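Local coordinates for histidine-containing Phosphotransfer Protein type 1, MtHPt1 (Medicago truncatula, PDB 3US6) that probably relays phosphoryl groups between cytokinin sensor histidine kinases and response regulators in plant hormone signalling, at residues L48-S53 with K129-L134; F62-Q67 with K72-H77; H79-S84 with Q91-S96; C97-N102 with R113-Q118. All coordinates share one frame; numbering follows the deposited sequence. Where two conformers were deposited one is given.

Overall arrangement
From the N terminus, helix 41-64 opens contact 1 at 48-53, and this contact closes only when the chain returns at 129-134 on helix 109-142. The other three are nested inside that long loop and follow one another in series; none cross. Contact 2 closes the short turn between helices 41-64 and 71-88, contact 3 the turn between 71-88 and 91-106, and contact 4 the turn between 91-106 and 109-142. Together they tie the four helices of the HPt bundle. Contacts 2 and 4 meet through the Asp75-Arg101 salt bridge, and contacts 1 and 3 through Ser53 against Phe81. Contacts 1 and 2 lie farthest apart, about 24 Å between centres.

Contact 1 (L48-S53 with K129-L134); sequences LFFDDS and KLETLL
Phe50 does most of the touching here: its ring reaches across from helix 41-64 and meets Leu130 and Glu131, neighbours on helix 109-142. The backbones stay well separated, with Phe50 CA and Leu130 CA 10.4 Å apart, and the aromatic side chain spans about half of that distance. Its CG lies opposite the carbonyl carbon (chi1 -66°), and the far end of the ring makes the contacts. Phe50 CZ comes to 4.1 Å from Leu130 CB, which sits at the ring edge near its plane. Next to it, Phe50 CE2 approaches Glu131 CG at 4.2 Å. Glu131 brings only aliphatic carbon to the ring; its extended chain carries the carboxylate onward, and that group's plane stands at 85° to the ring. No hydrogen bond links the two segments, and the buried surface is modest, so the contact rests on the far end of the ring against aliphatic carbon. Lys127 and Tyr123, about one and two turns before Leu130 and Glu131, also touch Phe50.

The preceding residue, Phe49, packs on helix 71-88 instead, against Ser84, Ser85 and Ile88. Its carbonyl O is gripped by two donors of Ser53: the backbone N at 2.8 Å and OG at 2.8 Å, the hydroxyl lying above the carbonyl plane. That bond holds the Ser53 hydroxyl over one face of the Phe49 ring. Leu133, on another side of helix 109-142, touches Trp10 of the N-terminal helix. Phe50 thus joins helices 41-64 and 109-142, first and last of the four helices of the HPt bundle.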
# COMPACT_ATOMS: atom_id res chain seq x y z
N LEU A 48 4.64 -6.79 6.72
CA LEU A 48 3.87 -7.97 6.38
C LEU A 48 3.13 -7.80 5.04
O LEU A 48 3.02 -8.73 4.26
CB LEU A 48 2.84 -8.29 7.48
CG LEU A 48 3.37 -8.82 8.78
CD1 LEU A 48 2.25 -8.69 9.81
CD2 LEU A 48 3.83 -10.30 8.59
N PHE A 49 2.53 -6.63 4.85
CA PHE A 49 1.85 -6.26 3.61
C PHE A 49 2.85 -6.35 2.44
O PHE A 49 2.46 -6.92 1.39
CB PHE A 49 1.27 -4.86 3.75
CG PHE A 49 0.68 -4.31 2.47
CD1 PHE A 49 -0.49 -4.86 1.98
CD2 PHE A 49 1.26 -3.28 1.80
CE1 PHE A 49 -1.06 -4.38 0.81
CE2 PHE A 49 0.70 -2.82 0.61
CZ PHE A 49 -0.50 -3.34 0.17
N PHE A 50 4.04 -5.81 2.55
CA PHE A 50 4.96 -5.85 1.40
C PHE A 50 5.28 -7.30 1.03
O PHE A 50 5.22 -7.69 -0.16
CB PHE A 50 6.25 -5.12 1.70
CG PHE A 50 6.12 -3.67 1.89
CD1 PHE A 50 5.04 -2.97 1.44
CD2 PHE A 50 7.13 -2.98 2.54
CE1 PHE A 50 4.93 -1.60 1.64
CE2 PHE A 50 7.08 -1.58 2.68
CZ PHE A 50 5.97 -0.90 2.23
N ASP A 51 5.56 -8.11 2.04
CA ASP A 51 5.86 -9.55 1.75
C ASP A 51 4.68 -10.30 1.05
O ASP A 51 4.90 -10.98 -0.01
CB ASP A 51 6.23 -10.25 3.07
CG ASP A 51 7.51 -9.70 3.70
OD1 ASP A 51 8.18 -8.86 3.07
OD2 ASP A 51 7.87 -10.12 4.81
N ASP A 52 3.45 -10.14 1.54
CA ASP A 52 2.28 -10.79 0.90
C ASP A 52 1.97 -10.21 -0.48
O ASP A 52 1.75 -10.96 -1.43
CB ASP A 52 1.03 -10.71 1.76
CG ASP A 52 -0.16 -11.49 1.12
OD1 ASP A 52 0.00 -12.71 0.89
OD2 ASP A 52 -1.18 -10.83 0.74
N SER A 53 2.08 -8.89 -0.61
CA SER A 53 1.72 -8.23 -1.86
C SER A 53 2.65 -8.65 -2.98
O SER A 53 2.20 -8.81 -4.13
CB SER A 53 1.73 -6.70 -1.67
OG SER A 53 0.69 -6.36 -0.74
N LYS A 129 7.03 5.23 -1.10
CA LYS A 129 6.73 6.41 -0.29
C LYS A 129 6.73 5.99 1.20
O LYS A 129 7.18 6.75 2.10
CB LYS A 129 5.39 7.02 -0.67
CG LYS A 129 5.42 7.68 -2.03
CD LYS A 129 4.03 8.07 -2.46
CE LYS A 129 3.94 8.86 -3.77
NZ LYS A 129 4.51 10.18 -3.64
N LEU A 130 6.15 4.83 1.53
CA LEU A 130 6.14 4.34 2.90
C LEU A 130 7.55 4.11 3.43
O LEU A 130 7.84 4.41 4.60
CB LEU A 130 5.30 3.08 3.06
CG LEU A 130 3.79 3.31 3.06
CD1 LEU A 130 3.04 2.04 3.00
CD2 LEU A 130 3.38 4.06 4.32
N GLU A 131 8.43 3.58 2.59
CA GLU A 131 9.83 3.36 3.02
C GLU A 131 10.45 4.71 3.39
O GLU A 131 11.19 4.81 4.36
CB GLU A 131 10.61 2.61 1.98
CG GLU A 131 10.09 1.21 1.84
CD GLU A 131 10.84 0.43 0.77
OE1 GLU A 131 11.37 1.00 -0.21
OE2 GLU A 131 10.82 -0.82 0.79
N THR A 132 10.26 5.69 2.55
CA THR A 132 10.74 7.05 2.79
C THR A 132 10.15 7.62 4.12
O THR A 132 10.87 8.18 4.96
CB THR A 132 10.48 7.98 1.62
OG1 THR A 132 11.29 7.53 0.53
CG2 THR A 132 10.80 9.46 1.93
N LEU A 133 8.86 7.53 4.30
CA LEU A 133 8.20 7.99 5.51
C LEU A 133 8.77 7.29 6.75
O LEU A 133 9.09 7.95 7.74
CB LEU A 133 6.70 7.72 5.36
CG LEU A 133 5.87 8.29 6.51
CD1 LEU A 133 5.74 9.77 6.41
CD2 LEU A 133 4.50 7.59 6.55
N LEU A 134 8.87 5.96 6.68
CA LEU A 134 9.38 5.15 7.81
C LEU A 134 10.86 5.44 8.12
O LEU A 134 11.25 5.48 9.30
CB LEU A 134 9.10 3.68 7.58
CG LEU A 134 7.61 3.40 7.71
CD1 LEU A 134 7.33 2.00 7.25
CD2 LEU A 134 7.10 3.60 9.18

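Contact 2 (F62-Q67 with K72-H77); sequences FAVDQQ and KKVDAH
Near the meeting of Ala63 and Val74 lie two rings, each with a polar atom of its own segment over one face. In the Gln66 conformer given, one of two deposited, NE2 sits 3.4 Å above the Phe62 ring plane, over its centre. The His77 ring has the carbonyl O of Lys73 above one face, displaced toward the rim. Neither ring reaches across the contact. The setting is a helical hairpin of the HPt bundle, in which the end of helix 41-64 packs on the start of helix 71-88. Asp65 is the first residue to leave helical geometry, and Gln66 folds back so that NE2 apparently bonds to Phe62 O; this short bond is doubtful because of the second conformer.

Ala63 and Val74 lie opposite each other, their CA atoms 7.0 Å apart, since the small methyl lets the backbones come close. Lys73 adds its end at the margin, NZ 4.3 Å from Ala63 CB. Further inward, Val64 and Val74 both rest on Phe100 of helix 91-106 and on Ile69 of the turn. With Val74 CG1 placed opposite the backbone N (chi1 164°), the two branches divide the work: CG2 touches Ala63 CB at 3.7 Å, while CG1 meets Val64 CG1 at 4.3 Å.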
# COMPACT_ATOMS: atom_id res chain seq x y z
N PHE A 62 1.76 -13.63 -13.85
CA PHE A 62 1.82 -14.91 -14.56
C PHE A 62 0.43 -15.36 -15.04
O PHE A 62 0.26 -15.73 -16.20
CB PHE A 62 2.46 -16.00 -13.69
CG PHE A 62 2.59 -17.33 -14.43
CD1 PHE A 62 3.61 -17.55 -15.34
CD2 PHE A 62 1.63 -18.30 -14.26
CE1 PHE A 62 3.71 -18.76 -16.03
CE2 PHE A 62 1.72 -19.51 -14.95
CZ PHE A 62 2.76 -19.71 -15.83
N ALA A 63 -0.57 -15.23 -14.16
CA ALA A 63 -1.90 -15.62 -14.46
C ALA A 63 -2.56 -14.77 -15.54
O ALA A 63 -3.34 -15.34 -16.34
CB ALA A 63 -2.74 -15.57 -13.18
N VAL A 64 -2.38 -13.45 -15.52
CA VAL A 64 -3.09 -12.62 -16.50
C VAL A 64 -2.43 -12.67 -17.85
O VAL A 64 -3.09 -12.40 -18.86
CB VAL A 64 -3.30 -11.16 -16.04
CG1 VAL A 64 -4.08 -11.11 -14.80
CG2 VAL A 64 -2.03 -10.41 -15.94
N ASP A 65 -1.18 -13.07 -17.90
CA ASP A 65 -0.42 -12.98 -19.15
C ASP A 65 -0.40 -14.32 -19.85
O ASP A 65 0.53 -14.67 -20.50
CB ASP A 65 0.99 -12.47 -18.91
CG ASP A 65 1.03 -10.97 -18.65
OD1 ASP A 65 0.10 -10.26 -19.05
OD2 ASP A 65 1.98 -10.53 -18.01
N GLN A 66 -1.42 -15.10 -19.60
CA GLN A 66 -1.71 -16.31 -20.33
C GLN A 66 -2.79 -16.10 -21.43
O GLN A 66 -3.56 -15.22 -21.25
CB GLN A 66 -2.14 -17.40 -19.34
CG GLN A 66 -1.19 -17.65 -18.14
CD GLN A 66 0.27 -18.04 -18.48
OE1 GLN A 66 0.49 -19.09 -19.08
NE2 GLN A 66 1.26 -17.23 -18.04
N GLN A 67 -2.84 -16.88 -22.49
CA GLN A 67 -3.79 -16.70 -23.62
C GLN A 67 -5.20 -16.71 -23.08
O GLN A 67 -6.07 -15.90 -23.50
CB GLN A 67 -3.61 -17.84 -24.64
CG GLN A 67 -4.19 -17.68 -26.02
CD GLN A 67 -3.95 -18.96 -26.87
OE1 GLN A 67 -4.25 -20.08 -26.41
NE2 GLN A 67 -3.37 -18.80 -28.09
N LYS A 72 -11.71 -16.60 -12.38
CA LYS A 72 -12.13 -16.94 -11.04
C LYS A 72 -10.96 -16.88 -10.06
O LYS A 72 -11.05 -16.24 -9.03
CB LYS A 72 -12.82 -18.35 -11.08
CG LYS A 72 -13.51 -18.83 -9.78
CD LYS A 72 -14.48 -20.01 -10.07
CE LYS A 72 -15.27 -20.51 -8.85
NZ LYS A 72 -16.23 -19.50 -8.30
N LYS A 73 -9.84 -17.48 -10.45
CA LYS A 73 -8.67 -17.53 -9.58
C LYS A 73 -8.05 -16.13 -9.43
O LYS A 73 -7.68 -15.70 -8.33
CB LYS A 73 -7.67 -18.55 -10.12
CG LYS A 73 -6.45 -18.76 -9.24
CD LYS A 73 -5.63 -19.98 -9.66
CE LYS A 73 -4.44 -19.59 -10.54
NZ LYS A 73 -3.61 -18.43 -10.02
N VAL A 74 -7.96 -15.42 -10.56
CA VAL A 74 -7.44 -14.07 -10.56
C VAL A 74 -8.29 -13.18 -9.69
O VAL A 74 -7.77 -12.39 -8.89
CB VAL A 74 -7.31 -13.51 -12.00
CG1 VAL A 74 -7.14 -12.00 -11.94
CG2 VAL A 74 -6.18 -14.24 -12.68
N ASP A 75 -9.60 -13.30 -9.80
CA ASP A 75 -10.45 -12.45 -9.01
C ASP A 75 -10.27 -12.73 -7.53
O ASP A 75 -10.24 -11.80 -6.71
CB ASP A 75 -11.91 -12.68 -9.34
CG ASP A 75 -12.80 -11.76 -8.55
OD1 ASP A 75 -12.70 -10.53 -8.75
OD2 ASP A 75 -13.50 -12.28 -7.69
N ALA A 76 -10.06 -13.97 -7.16
CA ALA A 76 -9.90 -14.27 -5.74
C ALA A 76 -8.58 -13.66 -5.21
O ALA A 76 -8.53 -13.15 -4.11
CB ALA A 76 -9.92 -15.78 -5.53
N HIS A 77 -7.52 -13.72 -6.00
CA HIS A 77 -6.23 -13.16 -5.55
C HIS A 77 -6.32 -11.63 -5.48
O HIS A 77 -5.82 -11.04 -4.52
CB HIS A 77 -5.10 -13.59 -6.44
CG HIS A 77 -4.81 -15.05 -6.36
ND1 HIS A 77 -3.93 -15.69 -7.21
CD2 HIS A 77 -5.32 -16.02 -5.56
CE1 HIS A 77 -3.89 -16.98 -6.92
NE2 HIS A 77 -4.73 -17.21 -5.93

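Contact 3 (H79-S84 with Q91-S96); sequences HQFKGS and QRVKNS
Phe81 and Val93 meet at about a right angle, with a methyl of the valine set on the ring. Val93 CG1 lies 4.1 Å from the Phe81 ring centroid and 25° off the ring normal, a CH-pi contact over one face. The methyl is shifted toward the rim, so CZ is the nearest ring atom, 3.7 Å from CG1. Trans placement of Phe81 CG relative to the backbone N (chi1 -166°) swings the ring end toward helix 91-106, although the side chain starts out beside it. Val119 and Leu57, from two further helices, also touch this ring, which is thus enclosed in the core.

Lys82 belongs to the HPt motif around His79, the predicted phosphorylation site, on the same helix 71-88. Here the hairpin to helix 91-106 is tight: Lys82 CA and Lys94 CA are only 4.8 Å apart. The two lysines cross obliquely, their aliphatic stems touching at 4.0 Å between Lys82 CG and Lys94 CG. Lys94 continues fully extended, whereas Lys82 turns at its last torsion (chi4 -62°), and Lys82 NZ comes within 4.0 Å of Lys94 CE. Their ammonium groups end near each other, Lys82 NZ to Lys94 NZ 4.9 Å, two like charges, one on the helix of His79 and the other on helix 91-106. Val98 packs against Lys82 from one turn further along helix 91-106.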
# COMPACT_ATOMS: atom_id res chain seq x y z
N HIS A 79 -9.00 -9.91 -4.94
CA HIS A 79 -9.88 -9.62 -3.80
C HIS A 79 -9.08 -9.66 -2.48
O HIS A 79 -9.21 -8.82 -1.61
CB HIS A 79 -11.04 -10.60 -3.75
CG HIS A 79 -12.03 -10.29 -2.67
ND1 HIS A 79 -12.30 -11.17 -1.65
CD2 HIS A 79 -12.78 -9.19 -2.45
CE1 HIS A 79 -13.20 -10.63 -0.85
NE2 HIS A 79 -13.52 -9.44 -1.32
N GLN A 80 -8.21 -10.65 -2.36
CA GLN A 80 -7.35 -10.75 -1.19
C GLN A 80 -6.47 -9.51 -1.05
O GLN A 80 -6.37 -8.95 0.02
CB GLN A 80 -6.50 -12.03 -1.24
CG GLN A 80 -5.53 -12.10 -0.09
CD GLN A 80 -4.70 -13.36 -0.14
OE1 GLN A 80 -5.23 -14.45 -0.38
NE2 GLN A 80 -3.39 -13.22 0.06
N PHE A 81 -5.88 -9.07 -2.16
CA PHE A 81 -5.03 -7.86 -2.17
C PHE A 81 -5.81 -6.59 -1.91
O PHE A 81 -5.29 -5.68 -1.27
CB PHE A 81 -4.41 -7.78 -3.57
CG PHE A 81 -3.22 -6.82 -3.73
CD1 PHE A 81 -2.46 -6.43 -2.65
CD2 PHE A 81 -2.85 -6.40 -4.93
CE1 PHE A 81 -1.37 -5.56 -2.86
CE2 PHE A 81 -1.75 -5.57 -5.10
CZ PHE A 81 -1.04 -5.17 -4.06
N LYS A 82 -7.05 -6.52 -2.38
CA LYS A 82 -7.90 -5.42 -2.03
C LYS A 82 -8.03 -5.25 -0.50
O LYS A 82 -7.91 -4.14 0.04
CB LYS A 82 -9.28 -5.63 -2.66
CG LYS A 82 -10.21 -4.44 -2.52
CD LYS A 82 -11.61 -4.74 -3.12
CE LYS A 82 -12.68 -3.84 -2.52
NZ LYS A 82 -12.79 -4.08 -1.04
N GLY A 83 -8.27 -6.36 0.19
CA GLY A 83 -8.49 -6.38 1.60
C GLY A 83 -7.26 -5.99 2.39
O GLY A 83 -7.31 -5.26 3.37
N SER A 84 -6.14 -6.53 1.96
CA SER A 84 -4.90 -6.29 2.69
C SER A 84 -4.46 -4.84 2.47
O SER A 84 -4.07 -4.17 3.43
CB SER A 84 -3.83 -7.30 2.28
OG SER A 84 -3.53 -7.12 0.95
N GLN A 91 -5.10 3.35 -0.21
CA GLN A 91 -6.38 3.50 -0.93
C GLN A 91 -6.29 3.46 -2.40
O GLN A 91 -7.20 2.95 -3.07
CB GLN A 91 -7.03 4.73 -0.50
CG GLN A 91 -8.54 4.67 -0.90
CD GLN A 91 -9.30 5.84 -0.33
OE1 GLN A 91 -8.95 7.00 -0.60
NE2 GLN A 91 -10.30 5.55 0.54
N ARG A 92 -5.22 4.01 -2.95
CA ARG A 92 -5.08 3.92 -4.43
C ARG A 92 -4.84 2.46 -4.90
O ARG A 92 -5.27 2.06 -5.96
CB ARG A 92 -4.00 4.85 -5.00
CG ARG A 92 -4.49 6.24 -5.06
CD ARG A 92 -3.45 7.33 -5.24
NE ARG A 92 -2.70 7.15 -6.43
CZ ARG A 92 -2.17 8.14 -7.15
NH1 ARG A 92 -2.28 9.41 -6.76
NH2 ARG A 92 -1.47 7.83 -8.21
N VAL A 93 -4.11 1.68 -4.11
CA VAL A 93 -3.97 0.26 -4.43
C VAL A 93 -5.34 -0.42 -4.32
O VAL A 93 -5.75 -1.14 -5.24
CB VAL A 93 -2.97 -0.46 -3.47
CG1 VAL A 93 -2.95 -1.96 -3.76
CG2 VAL A 93 -1.58 0.19 -3.65
N LYS A 94 -6.06 -0.16 -3.24
CA LYS A 94 -7.42 -0.73 -3.07
C LYS A 94 -8.31 -0.39 -4.25
O LYS A 94 -9.00 -1.25 -4.80
CB LYS A 94 -8.02 -0.21 -1.77
CG LYS A 94 -9.38 -0.72 -1.44
CD LYS A 94 -10.08 0.14 -0.47
CE LYS A 94 -11.45 -0.43 -0.14
NZ LYS A 94 -12.29 0.51 0.69
N ASN A 95 -8.31 0.88 -4.65
CA ASN A 95 -9.22 1.32 -5.72
C ASN A 95 -8.82 0.66 -7.01
O ASN A 95 -9.69 0.36 -7.87
CB ASN A 95 -9.16 2.82 -5.84
CG ASN A 95 -9.83 3.51 -4.73
OD1 ASN A 95 -10.56 2.90 -3.95
ND2 ASN A 95 -9.58 4.81 -4.61
N SER A 96 -7.52 0.50 -7.27
CA SER A 96 -7.06 -0.23 -8.48
C SER A 96 -7.53 -1.66 -8.47
O SER A 96 -7.87 -2.19 -9.48
CB SER A 96 -5.55 -0.21 -8.72
OG SER A 96 -5.09 1.06 -9.00

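Contact 4 (C97-N102 with R113-Q118); sequences CVAFRN and RRCLQQ
Cys115 and Leu116, consecutive on helix 109-142, both press on Phe100 of helix 91-106, while Ala99 meets Cys115 alone. Phe100 and Leu116 lie side by side and point the same way; Phe100 CE2 approaches Leu116 CB at 3.5 Å. Leu116 N lies over one face of the ring, 3.9 Å above its plane and offset toward the rim. The thiol comes in obliquely, with Cys115 SG 4.5 Å from the Phe100 ring centroid and 40° off the normal, a sulfur-aromatic contact. SG also touches Ala99 CB at 4.1 Å. Phe100 and Cys115 were each deposited in two conformers, so these details hold for the pair given, and the still closer approach of SG to the Phe100 backbone is doubtful.

Behind this first shell the helices run antiparallel, at 169° between directions, with axes 9.2 Å apart over the two segments. Phe100 CG lies opposite its backbone N (chi1 -154°), bringing the ring alongside the neighbouring helix. Val64 of helix 41-64 touches both Phe100 and Leu116, and Cys112 and Val119, on helix 109-142, also border the ring. Further out, Arg101 makes a salt bridge with Asp75, and Arg113 NE hydrogen-bonds to Val64 O at the end of helix 41-64.

No hydrogen bond joins the segments, so this hairpin of helices 91-106 and 109-142 in the HPt bundle rests here on buried apolar surface and on dispersion between ring, carbon and polarisable sulfur, interactions less directional than hydrogen bonds.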
# COMPACT_ATOMS: atom_id res chain seq x y z
N CYS A 97 -7.52 -2.30 -7.31
CA CYS A 97 -8.05 -3.66 -7.18
C CYS A 97 -9.55 -3.72 -7.46
O CYS A 97 -10.00 -4.65 -8.10
CB CYS A 97 -7.77 -4.19 -5.77
SG CYS A 97 -6.07 -4.59 -5.43
N VAL A 98 -10.30 -2.74 -6.97
CA VAL A 98 -11.73 -2.63 -7.33
C VAL A 98 -11.97 -2.55 -8.82
O VAL A 98 -12.81 -3.27 -9.38
CB VAL A 98 -12.40 -1.44 -6.63
CG1 VAL A 98 -13.85 -1.32 -7.08
CG2 VAL A 98 -12.31 -1.62 -5.10
N ALA A 99 -11.20 -1.71 -9.51
CA ALA A 99 -11.29 -1.59 -10.93
C ALA A 99 -10.98 -2.96 -11.61
O ALA A 99 -11.65 -3.40 -12.52
CB ALA A 99 -10.39 -0.47 -11.42
N PHE A 100 -9.89 -3.52 -11.10
CA PHE A 100 -9.44 -4.84 -11.54
C PHE A 100 -10.59 -5.84 -11.53
O PHE A 100 -10.94 -6.41 -12.56
CB PHE A 100 -8.31 -5.34 -10.64
CG PHE A 100 -7.40 -6.33 -11.30
CD1 PHE A 100 -7.86 -7.14 -12.33
CD2 PHE A 100 -6.07 -6.45 -10.90
CE1 PHE A 100 -7.02 -8.05 -12.94
CE2 PHE A 100 -5.23 -7.35 -11.52
CZ PHE A 100 -5.70 -8.15 -12.54
N ARG A 101 -11.24 -5.97 -10.37
CA ARG A 101 -12.32 -6.92 -10.20
C ARG A 101 -13.48 -6.65 -11.16
O ARG A 101 -14.09 -7.60 -11.66
CB ARG A 101 -12.89 -6.89 -8.78
CG ARG A 101 -11.88 -7.32 -7.76
CD ARG A 101 -12.59 -7.62 -6.44
NE ARG A 101 -13.28 -8.92 -6.48
CZ ARG A 101 -14.26 -9.28 -5.65
NH1 ARG A 101 -14.70 -8.42 -4.75
NH2 ARG A 101 -14.77 -10.48 -5.74
N ASN A 102 -13.75 -5.39 -11.49
CA ASN A 102 -14.81 -5.16 -12.50
C ASN A 102 -14.41 -5.77 -13.86
O ASN A 102 -15.24 -6.35 -14.54
CB ASN A 102 -15.12 -3.68 -12.60
CG ASN A 102 -15.79 -3.15 -11.31
OD1 ASN A 102 -16.52 -3.88 -10.64
ND2 ASN A 102 -15.52 -1.89 -10.97
N ARG A 113 -5.15 -7.07 -18.05
CA ARG A 113 -3.71 -6.90 -18.12
C ARG A 113 -3.30 -5.45 -17.79
O ARG A 113 -2.37 -5.20 -17.02
CB ARG A 113 -3.20 -7.32 -19.49
CG ARG A 113 -3.26 -8.82 -19.61
CD ARG A 113 -2.89 -9.26 -21.02
NE ARG A 113 -3.01 -10.70 -21.15
CZ ARG A 113 -2.99 -11.35 -22.30
NH1 ARG A 113 -2.77 -10.72 -23.45
NH2 ARG A 113 -3.16 -12.64 -22.34
N ARG A 114 -4.02 -4.51 -18.35
CA ARG A 114 -3.71 -3.12 -18.10
C ARG A 114 -3.98 -2.73 -16.65
O ARG A 114 -3.25 -2.00 -16.04
CB ARG A 114 -4.54 -2.26 -19.02
CG ARG A 114 -3.98 -2.26 -20.39
CD ARG A 114 -4.64 -1.18 -21.21
NE ARG A 114 -5.45 -1.77 -22.23
CZ ARG A 114 -6.74 -1.94 -22.17
NH1 ARG A 114 -7.41 -1.51 -21.13
NH2 ARG A 114 -7.35 -2.50 -23.17
N CYS A 115 -5.05 -3.26 -16.12
CA CYS A 115 -5.36 -2.95 -14.76
C CYS A 115 -4.36 -3.59 -13.81
O CYS A 115 -4.00 -2.98 -12.80
CB CYS A 115 -6.72 -3.46 -14.45
SG CYS A 115 -7.34 -2.86 -12.87
N LEU A 116 -3.87 -4.81 -14.10
CA LEU A 116 -2.79 -5.32 -13.26
C LEU A 116 -1.57 -4.42 -13.35
O LEU A 116 -0.88 -4.18 -12.34
CB LEU A 116 -2.41 -6.79 -13.60
CG LEU A 116 -1.23 -7.45 -12.82
CD1 LEU A 116 -1.53 -7.43 -11.44
CD2 LEU A 116 -1.09 -8.88 -13.24
N GLN A 117 -1.25 -3.88 -14.49
CA GLN A 117 -0.11 -3.03 -14.65
C GLN A 117 -0.32 -1.82 -13.70
O GLN A 117 0.63 -1.44 -12.98
CB GLN A 117 0.05 -2.65 -16.12
CG GLN A 117 1.23 -1.71 -16.43
CD GLN A 117 0.99 -0.26 -16.07
OE1 GLN A 117 0.04 0.33 -16.52
NE2 GLN A 117 1.93 0.32 -15.33
N GLN A 118 -1.53 -1.33 -13.62
CA GLN A 118 -1.76 -0.18 -12.75
C GLN A 118 -1.72 -0.57 -11.27
O GLN A 118 -1.24 0.22 -10.45
CB GLN A 118 -3.10 0.46 -13.04
CG GLN A 118 -3.13 1.10 -14.37
CD GLN A 118 -2.28 2.38 -14.39
OE1 GLN A 118 -2.56 3.34 -13.66
NE2 GLN A 118 -1.19 2.39 -15.19